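Local coordinates for penicillin-binding protein (Bacillus halodurans, PDB 3TG9) that probably binds and reacts with penicillin-type antibiotics, as a membrane-associated member of the serine beta-lactamase family, at residues His47-Gly52 and Lys200-Tyr205; Ile53-Lys58 and Phe150-Ala155; Gly274-Gln279 and His288-Asp293. One frame throughout, in Å; residues are numbered along the deposited sequence.

Contact 1: His47-Gly52 and Lys200-Tyr205; sequences HHTRFG and KTALGY
A single beta bridge between Arg50 and Thr201, the latter in the loop that runs on to strand 205-207, ties two distant parts of the beta-lactamase-type domain together. Arg50 supplies both polar groups of the bridge: its N donates to Lys200 O over 2.8 Å, and its O accepts from Ala202 N at 2.9 Å with an almost straight N-H line (176°). Lys200 has a backbone of left-handed helical type, and its side chain passes loosely by His48, CD 4.5 Å from His48 CB. The aliphatic part of Arg50 also lies against the Lys200 carbonyl, which meets the guanidinium at its edge, while Arg50 NE is held by Glu188 O; arginine can thus pack with its methylenes and still bond with its head. Thr201 CB points away from Arg50, and OG1 is bonded to Pro198 O. A small residue suits position 202: Ala202 CB points toward the other segment and touches Phe51 CE1 at 3.8 Å. Water 1 extends the pairing by one step, accepting from Gly52 N at 3.2 Å and donating to Ala202 O. With CG2 of Thr49 anti to the backbone N, that methyl lies 3.6 Å from Ala202 CB.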
# COMPACT_ATOMS: atom_id res chain seq x y z
N HIS B 47 1.44 -15.21 18.24
CA HIS B 47 0.29 -14.96 19.10
C HIS B 47 -0.03 -13.47 19.19
O HIS B 47 -1.19 -13.08 19.35
CB HIS B 47 0.49 -15.54 20.52
CG HIS B 47 0.64 -17.03 20.55
ND1 HIS B 47 0.70 -17.75 21.72
CD2 HIS B 47 0.75 -17.94 19.55
CE1 HIS B 47 0.84 -19.03 21.45
NE2 HIS B 47 0.87 -19.18 20.13
N HIS B 48 0.98 -12.61 19.08
CA HIS B 48 0.76 -11.19 19.31
C HIS B 48 0.63 -10.39 18.02
O HIS B 48 0.57 -9.16 18.04
CB HIS B 48 1.84 -10.62 20.23
CG HIS B 48 1.91 -11.32 21.55
ND1 HIS B 48 2.77 -12.37 21.79
CD2 HIS B 48 1.20 -11.15 22.69
CE1 HIS B 48 2.60 -12.80 23.03
NE2 HIS B 48 1.65 -12.08 23.60
N THR B 49 0.57 -11.10 16.90
CA THR B 49 0.37 -10.49 15.59
C THR B 49 -1.03 -9.88 15.52
O THR B 49 -2.01 -10.54 15.87
CB THR B 49 0.43 -11.55 14.49
OG1 THR B 49 1.67 -12.27 14.56
CG2 THR B 49 0.30 -10.91 13.12
N ARG B 50 -1.11 -8.63 15.07
CA ARG B 50 -2.40 -7.99 14.84
C ARG B 50 -2.98 -8.33 13.48
O ARG B 50 -2.27 -8.31 12.47
CB ARG B 50 -2.30 -6.48 14.96
CG ARG B 50 -2.18 -6.00 16.36
CD ARG B 50 -0.74 -5.63 16.68
NE ARG B 50 -0.76 -4.65 17.75
CZ ARG B 50 0.06 -3.62 17.84
NH1 ARG B 50 1.01 -3.45 16.93
NH2 ARG B 50 -0.06 -2.78 18.86
N PHE B 51 -4.28 -8.62 13.46
CA PHE B 51 -4.98 -8.96 12.23
C PHE B 51 -6.16 -8.02 12.00
O PHE B 51 -6.84 -7.63 12.94
CB PHE B 51 -5.52 -10.39 12.30
CG PHE B 51 -4.45 -11.44 12.35
CD1 PHE B 51 -4.00 -12.05 11.19
CD2 PHE B 51 -3.91 -11.85 13.57
CE1 PHE B 51 -3.04 -13.03 11.23
CE2 PHE B 51 -2.95 -12.83 13.62
CZ PHE B 51 -2.51 -13.43 12.44
N GLY B 52 -6.38 -7.65 10.74
CA GLY B 52 -7.60 -6.93 10.38
C GLY B 52 -8.76 -7.89 10.51
O GLY B 52 -8.61 -9.09 10.24
N LYS B 200 4.38 -5.93 14.31
CA LYS B 200 3.56 -7.06 14.73
C LYS B 200 2.13 -6.92 14.20
O LYS B 200 1.15 -7.06 14.93
CB LYS B 200 3.60 -7.23 16.25
CG LYS B 200 4.98 -7.72 16.74
CD LYS B 200 4.99 -8.16 18.20
CE LYS B 200 5.55 -7.08 19.13
NZ LYS B 200 4.56 -6.03 19.50
N THR B 201 2.05 -6.66 12.90
CA THR B 201 0.80 -6.53 12.18
C THR B 201 0.91 -7.35 10.91
O THR B 201 1.90 -7.25 10.19
CB THR B 201 0.50 -5.08 11.79
OG1 THR B 201 0.63 -4.24 12.94
CG2 THR B 201 -0.91 -4.96 11.24
N ALA B 202 -0.08 -8.18 10.64
CA ALA B 202 -0.03 -9.04 9.48
C ALA B 202 -0.52 -8.28 8.25
O ALA B 202 -1.43 -7.45 8.35
CB ALA B 202 -0.86 -10.31 9.72
N LEU B 203 0.10 -8.56 7.11
CA LEU B 203 -0.37 -8.07 5.82
C LEU B 203 -1.45 -9.04 5.33
O LEU B 203 -1.42 -10.23 5.65
CB LEU B 203 0.77 -7.96 4.79
CG LEU B 203 1.67 -6.72 4.89
CD1 LEU B 203 2.25 -6.58 6.27
CD2 LEU B 203 2.80 -6.73 3.86
N GLY B 204 -2.40 -8.51 4.55
CA GLY B 204 -3.50 -9.31 4.05
C GLY B 204 -3.23 -9.79 2.65
O GLY B 204 -2.99 -8.98 1.75
N TYR B 205 -3.24 -11.10 2.45
CA TYR B 205 -2.87 -11.65 1.16
C TYR B 205 -4.07 -12.11 0.34
O TYR B 205 -4.98 -12.80 0.84
CB TYR B 205 -1.82 -12.76 1.32
CG TYR B 205 -0.52 -12.22 1.86
CD1 TYR B 205 0.48 -11.77 1.00
CD2 TYR B 205 -0.29 -12.13 3.23
CE1 TYR B 205 1.67 -11.25 1.48
CE2 TYR B 205 0.90 -11.61 3.73
CZ TYR B 205 1.88 -11.17 2.84
OH TYR B 205 3.05 -10.65 3.33
O HOH W 1 -4.01 -8.38 8.75

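Contact 2: Ile53-Lys58 and Phe150-Ala155; sequences IASGCK and FHYNNA
Lys58 is extended through chi2 and chi3 and bends only at chi4 (70°), which turns NZ toward both Tyr152 OH and Asn154 OD1; Tyr152, with CG anti to the backbone N (chi1 -165°), sends its hydroxyl to the same point from the opposite direction. Ser55 and Lys58 fit the Ser-x-x-Lys motif, and Tyr152 with Asn154 the Tyr-x-Asn motif, of penicillin-binding proteins and class C beta-lactamases, which makes Ser55 the probable nucleophile. The spacing suits the job: Ser55 lies in the short 3-10 turn 55-57 and Lys58 at the start of helix 58-70, where both can face the tyrosine. NZ donates to Tyr152 OH at 2.9 Å and to Asn154 OD1 at 2.7 Å, the latter in the carbonyl plane, and a third bond goes to Asp227 O. Three acceptors therefore hold NZ in place, and a lysine is long enough to reach them all. Asn154 crosses Lys58 at about a right angle, and its ND2 is bonded to Glu109 and Phe107 O, which keeps the amide from turning and OD1 aimed at NZ. Asn153 CB points away, and its side chain caps Gly156 N as helix 155-168 begins. Ser55 OG approaches the Tyr152 ring at its edge; it is 3.1 Å from Tyr152 OH, a possible hydrogen bond, since the serine proton has another acceptor within reach.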
# COMPACT_ATOMS: atom_id res chain seq x y z
N ILE B 53 -9.93 -7.39 10.91
CA ILE B 53 -11.08 -8.27 11.16
C ILE B 53 -12.34 -7.94 10.35
O ILE B 53 -13.42 -8.51 10.59
CB ILE B 53 -11.43 -8.33 12.66
CG1 ILE B 53 -12.08 -7.03 13.13
CG2 ILE B 53 -10.16 -8.61 13.50
CD1 ILE B 53 -12.38 -7.02 14.63
N ALA B 54 -12.21 -7.03 9.39
CA ALA B 54 -13.34 -6.69 8.53
C ALA B 54 -14.57 -6.35 9.37
O ALA B 54 -14.46 -5.61 10.36
CB ALA B 54 -13.63 -7.82 7.58
N SER B 55 -15.73 -6.90 9.00
CA SER B 55 -17.00 -6.67 9.71
C SER B 55 -17.04 -7.14 11.17
O SER B 55 -18.00 -6.86 11.88
CB SER B 55 -18.17 -7.32 8.96
OG SER B 55 -18.49 -6.60 7.78
N GLY B 56 -16.04 -7.86 11.63
CA GLY B 56 -16.02 -8.29 13.01
C GLY B 56 -16.23 -7.13 13.98
O GLY B 56 -16.83 -7.30 15.04
N CYS B 57 -15.75 -5.94 13.60
CA CYS B 57 -15.73 -4.81 14.52
C CYS B 57 -17.00 -3.94 14.49
O CYS B 57 -17.05 -2.89 15.13
CB CYS B 57 -14.49 -3.94 14.29
SG CYS B 57 -14.43 -3.16 12.69
N LYS B 58 -18.00 -4.37 13.72
CA LYS B 58 -19.33 -3.76 13.81
C LYS B 58 -19.84 -3.86 15.24
O LYS B 58 -20.61 -3.01 15.69
CB LYS B 58 -20.32 -4.43 12.86
CG LYS B 58 -20.21 -3.99 11.42
CD LYS B 58 -21.45 -4.39 10.61
CE LYS B 58 -21.41 -3.74 9.24
NZ LYS B 58 -20.35 -4.33 8.39
N PHE B 150 -35.12 -7.27 7.25
CA PHE B 150 -33.69 -7.40 7.54
C PHE B 150 -32.85 -7.41 6.27
O PHE B 150 -33.08 -8.21 5.36
CB PHE B 150 -33.40 -8.65 8.38
CG PHE B 150 -31.93 -8.82 8.72
CD1 PHE B 150 -31.42 -8.31 9.90
CD2 PHE B 150 -31.07 -9.47 7.84
CE1 PHE B 150 -30.07 -8.45 10.21
CE2 PHE B 150 -29.73 -9.62 8.14
CZ PHE B 150 -29.22 -9.11 9.32
N HIS B 151 -31.87 -6.52 6.21
CA HIS B 151 -30.96 -6.48 5.07
C HIS B 151 -29.58 -5.98 5.49
O HIS B 151 -29.40 -4.79 5.78
CB HIS B 151 -31.52 -5.59 3.97
CG HIS B 151 -30.84 -5.76 2.65
ND1 HIS B 151 -29.70 -5.07 2.31
CD2 HIS B 151 -31.13 -6.56 1.60
CE1 HIS B 151 -29.32 -5.42 1.09
NE2 HIS B 151 -30.17 -6.33 0.64
N TYR B 152 -28.60 -6.89 5.52
CA TYR B 152 -27.25 -6.53 5.96
C TYR B 152 -26.71 -5.32 5.19
O TYR B 152 -26.65 -5.33 3.97
CB TYR B 152 -26.29 -7.71 5.83
CG TYR B 152 -25.00 -7.51 6.59
CD1 TYR B 152 -24.92 -7.80 7.95
CD2 TYR B 152 -23.86 -7.01 5.96
CE1 TYR B 152 -23.73 -7.61 8.66
CE2 TYR B 152 -22.67 -6.82 6.65
CZ TYR B 152 -22.62 -7.12 8.01
OH TYR B 152 -21.45 -6.94 8.72
N ASN B 153 -26.32 -4.30 5.94
CA ASN B 153 -26.01 -3.00 5.36
C ASN B 153 -24.78 -2.36 6.00
O ASN B 153 -24.76 -2.08 7.20
CB ASN B 153 -27.23 -2.09 5.53
CG ASN B 153 -27.11 -0.80 4.75
OD1 ASN B 153 -26.17 -0.03 4.95
ND2 ASN B 153 -28.07 -0.54 3.87
N ASN B 154 -23.76 -2.10 5.19
CA ASN B 154 -22.51 -1.53 5.68
C ASN B 154 -22.60 -0.02 5.91
O ASN B 154 -22.13 0.49 6.94
CB ASN B 154 -21.38 -1.87 4.72
CG ASN B 154 -21.07 -3.34 4.71
OD1 ASN B 154 -20.62 -3.89 5.72
ND2 ASN B 154 -21.30 -4.00 3.59
N ALA B 155 -23.20 0.68 4.96
CA ALA B 155 -23.40 2.12 5.09
C ALA B 155 -24.14 2.43 6.38
O ALA B 155 -23.88 3.44 7.04
CB ALA B 155 -24.15 2.68 3.88

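Contact 3: Gly274-Gln279 and His288-Asp293; sequences GVWIKQ and HVMGYD
Trp276 and His288 form the tight part of this beta hairpin, an antiparallel hydrogen-bonded pair in the large sheet of the beta-lactamase-type fold. Trp276 N donates to His288 O, and His288 N returns a bond to Trp276 O, both at 2.9 Å; the second N-H line is the straighter (165° against 147°). Their side chains share one face of the sheet. The chi1 of His288 (69°) sets its ring between the backbone N and the carbonyl carbon, and this brings the ring over Trp276 CB, which sits 3.6 Å from the ring centroid in a CH-pi contact. The two aromatic planes are nearly parallel but slid apart, so the tryptophan adds its bulk beside the histidine with little overlap. The Lys278 and His288 side chains cross obliquely, with CE alone of the lysine near the ring, while its NZ makes a salt bridge to Asp269, a use of lysine that serves both greasy and charged needs. Met290, partly exposed, crosses Trp276 at about a right angle and is also closely packed: CE lies 3.3 Å from Trp276 CD1, and SD stands 4.5 Å from the centroid of the five-membered ring, an oblique Met-aromatic contact.

The other parts are looser. Val275 CG2 and Val289 CG1 meet at 4.3 Å, a distance of ordinary packing between branched residues. At the indole edge water takes over from direct bonding: water 2 lies in the ring plane, accepts from Trp276 NE1 at 3.2 Å and gives only a weak bond to Met290 O.

Strand 284-293 lies between strands 276-279 and 296-303, with His288 packing on Ala301 and Met290 on His299. On the far side of the hairpin, Ile277 pairs by its backbone with Tyr270 of strand 269-271, and Trp276 meets Tyr271 edge-to-face.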
# COMPACT_ATOMS: atom_id res chain seq x y z
N GLY B 274 -25.54 -5.28 16.46
CA GLY B 274 -24.19 -5.39 15.94
C GLY B 274 -23.53 -6.72 16.23
O GLY B 274 -22.30 -6.84 16.19
N VAL B 275 -24.33 -7.74 16.51
CA VAL B 275 -23.81 -9.06 16.82
C VAL B 275 -24.77 -10.12 16.24
O VAL B 275 -25.97 -9.86 16.13
CB VAL B 275 -23.61 -9.23 18.35
CG1 VAL B 275 -24.95 -9.16 19.06
CG2 VAL B 275 -22.87 -10.52 18.67
N TRP B 276 -24.24 -11.28 15.85
CA TRP B 276 -25.07 -12.40 15.40
C TRP B 276 -25.42 -13.31 16.57
O TRP B 276 -24.64 -13.47 17.51
CB TRP B 276 -24.35 -13.23 14.34
CG TRP B 276 -24.19 -12.54 13.01
CD1 TRP B 276 -23.07 -11.91 12.55
CD2 TRP B 276 -25.17 -12.42 11.98
NE1 TRP B 276 -23.29 -11.41 11.28
CE2 TRP B 276 -24.58 -11.71 10.92
CE3 TRP B 276 -26.49 -12.86 11.86
CZ2 TRP B 276 -25.27 -11.42 9.74
CZ3 TRP B 276 -27.18 -12.56 10.69
CH2 TRP B 276 -26.57 -11.85 9.65
N ILE B 277 -26.61 -13.91 16.51
CA ILE B 277 -27.06 -14.82 17.57
C ILE B 277 -27.50 -16.17 17.01
O ILE B 277 -28.28 -16.23 16.06
CB ILE B 277 -28.21 -14.21 18.38
CG1 ILE B 277 -27.78 -12.88 18.99
CG2 ILE B 277 -28.69 -15.19 19.47
CD1 ILE B 277 -28.91 -12.10 19.58
N LYS B 278 -26.98 -17.24 17.59
CA LYS B 278 -27.38 -18.57 17.19
C LYS B 278 -28.31 -19.12 18.25
O LYS B 278 -27.93 -19.28 19.40
CB LYS B 278 -26.17 -19.48 17.03
CG LYS B 278 -26.47 -20.81 16.36
CD LYS B 278 -26.66 -20.62 14.85
CE LYS B 278 -25.43 -19.95 14.25
NZ LYS B 278 -25.37 -20.16 12.78
N GLN B 279 -29.56 -19.37 17.85
CA GLN B 279 -30.58 -19.85 18.78
C GLN B 279 -31.32 -21.04 18.18
O GLN B 279 -31.99 -20.92 17.15
CB GLN B 279 -31.56 -18.73 19.10
CG GLN B 279 -32.56 -19.08 20.18
CD GLN B 279 -33.65 -18.04 20.30
OE1 GLN B 279 -33.56 -17.11 21.10
NE2 GLN B 279 -34.69 -18.18 19.48
N HIS B 288 -21.90 -14.38 18.07
CA HIS B 288 -20.72 -14.39 17.23
C HIS B 288 -20.64 -13.25 16.24
O HIS B 288 -21.65 -12.67 15.84
CB HIS B 288 -20.57 -15.75 16.52
CG HIS B 288 -21.61 -16.02 15.48
ND1 HIS B 288 -22.94 -16.27 15.80
CD2 HIS B 288 -21.52 -16.12 14.14
CE1 HIS B 288 -23.62 -16.49 14.68
NE2 HIS B 288 -22.78 -16.40 13.67
N VAL B 289 -19.41 -12.93 15.86
CA VAL B 289 -19.18 -11.98 14.78
C VAL B 289 -18.27 -12.62 13.76
O VAL B 289 -17.61 -13.62 14.04
CB VAL B 289 -18.55 -10.66 15.27
CG1 VAL B 289 -19.53 -9.88 16.12
CG2 VAL B 289 -17.25 -10.94 16.02
N MET B 290 -18.24 -12.05 12.56
CA MET B 290 -17.38 -12.54 11.51
C MET B 290 -17.09 -11.37 10.59
O MET B 290 -17.72 -10.33 10.68
CB MET B 290 -18.09 -13.61 10.72
CG MET B 290 -19.20 -13.02 9.89
SD MET B 290 -20.63 -14.05 9.83
CE MET B 290 -21.00 -14.24 11.56
N GLY B 291 -16.14 -11.57 9.69
CA GLY B 291 -15.82 -10.55 8.71
C GLY B 291 -15.06 -11.18 7.58
O GLY B 291 -14.26 -12.09 7.80
N TYR B 292 -15.34 -10.73 6.36
CA TYR B 292 -14.59 -11.12 5.18
C TYR B 292 -14.23 -9.91 4.33
O TYR B 292 -15.10 -9.13 3.94
CB TYR B 292 -15.39 -12.12 4.34
CG TYR B 292 -15.48 -13.49 4.98
CD1 TYR B 292 -16.36 -13.74 6.04
CD2 TYR B 292 -14.68 -14.53 4.52
CE1 TYR B 292 -16.44 -15.01 6.63
CE2 TYR B 292 -14.75 -15.80 5.10
CZ TYR B 292 -15.63 -16.03 6.15
OH TYR B 292 -15.67 -17.29 6.70
N ASP B 293 -12.94 -9.75 4.06
CA ASP B 293 -12.45 -8.70 3.17
C ASP B 293 -11.40 -9.35 2.27
O ASP B 293 -10.93 -10.45 2.57
CB ASP B 293 -11.78 -7.57 3.97
CG ASP B 293 -12.75 -6.47 4.40
OD1 ASP B 293 -13.78 -6.27 3.72
OD2 ASP B 293 -12.47 -5.79 5.42
O HOH W 2 -21.00 -9.48 10.05

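Overall arrangement
Contact 2 holds the probable active site; contact 3 borders it, while contact 1 is linked to it through the chain alone. Between contacts 2 and 3 the centres are 9 Å apart and the segments touch, Ala54 CB standing 3.2 Å from Asp293 OD2 and Ser55 CB 3.5 Å from Met290 O. The later half of strand 284-293 thus flanks the turn that carries the presumed nucleophile, and Trp276 also reaches residues of that site. Contact 1 is farther off, with its centre about 21 Å from those of both the others. Gly52 leads directly into Ile53, and all of contact 2 falls within the loop that contact 1 closes.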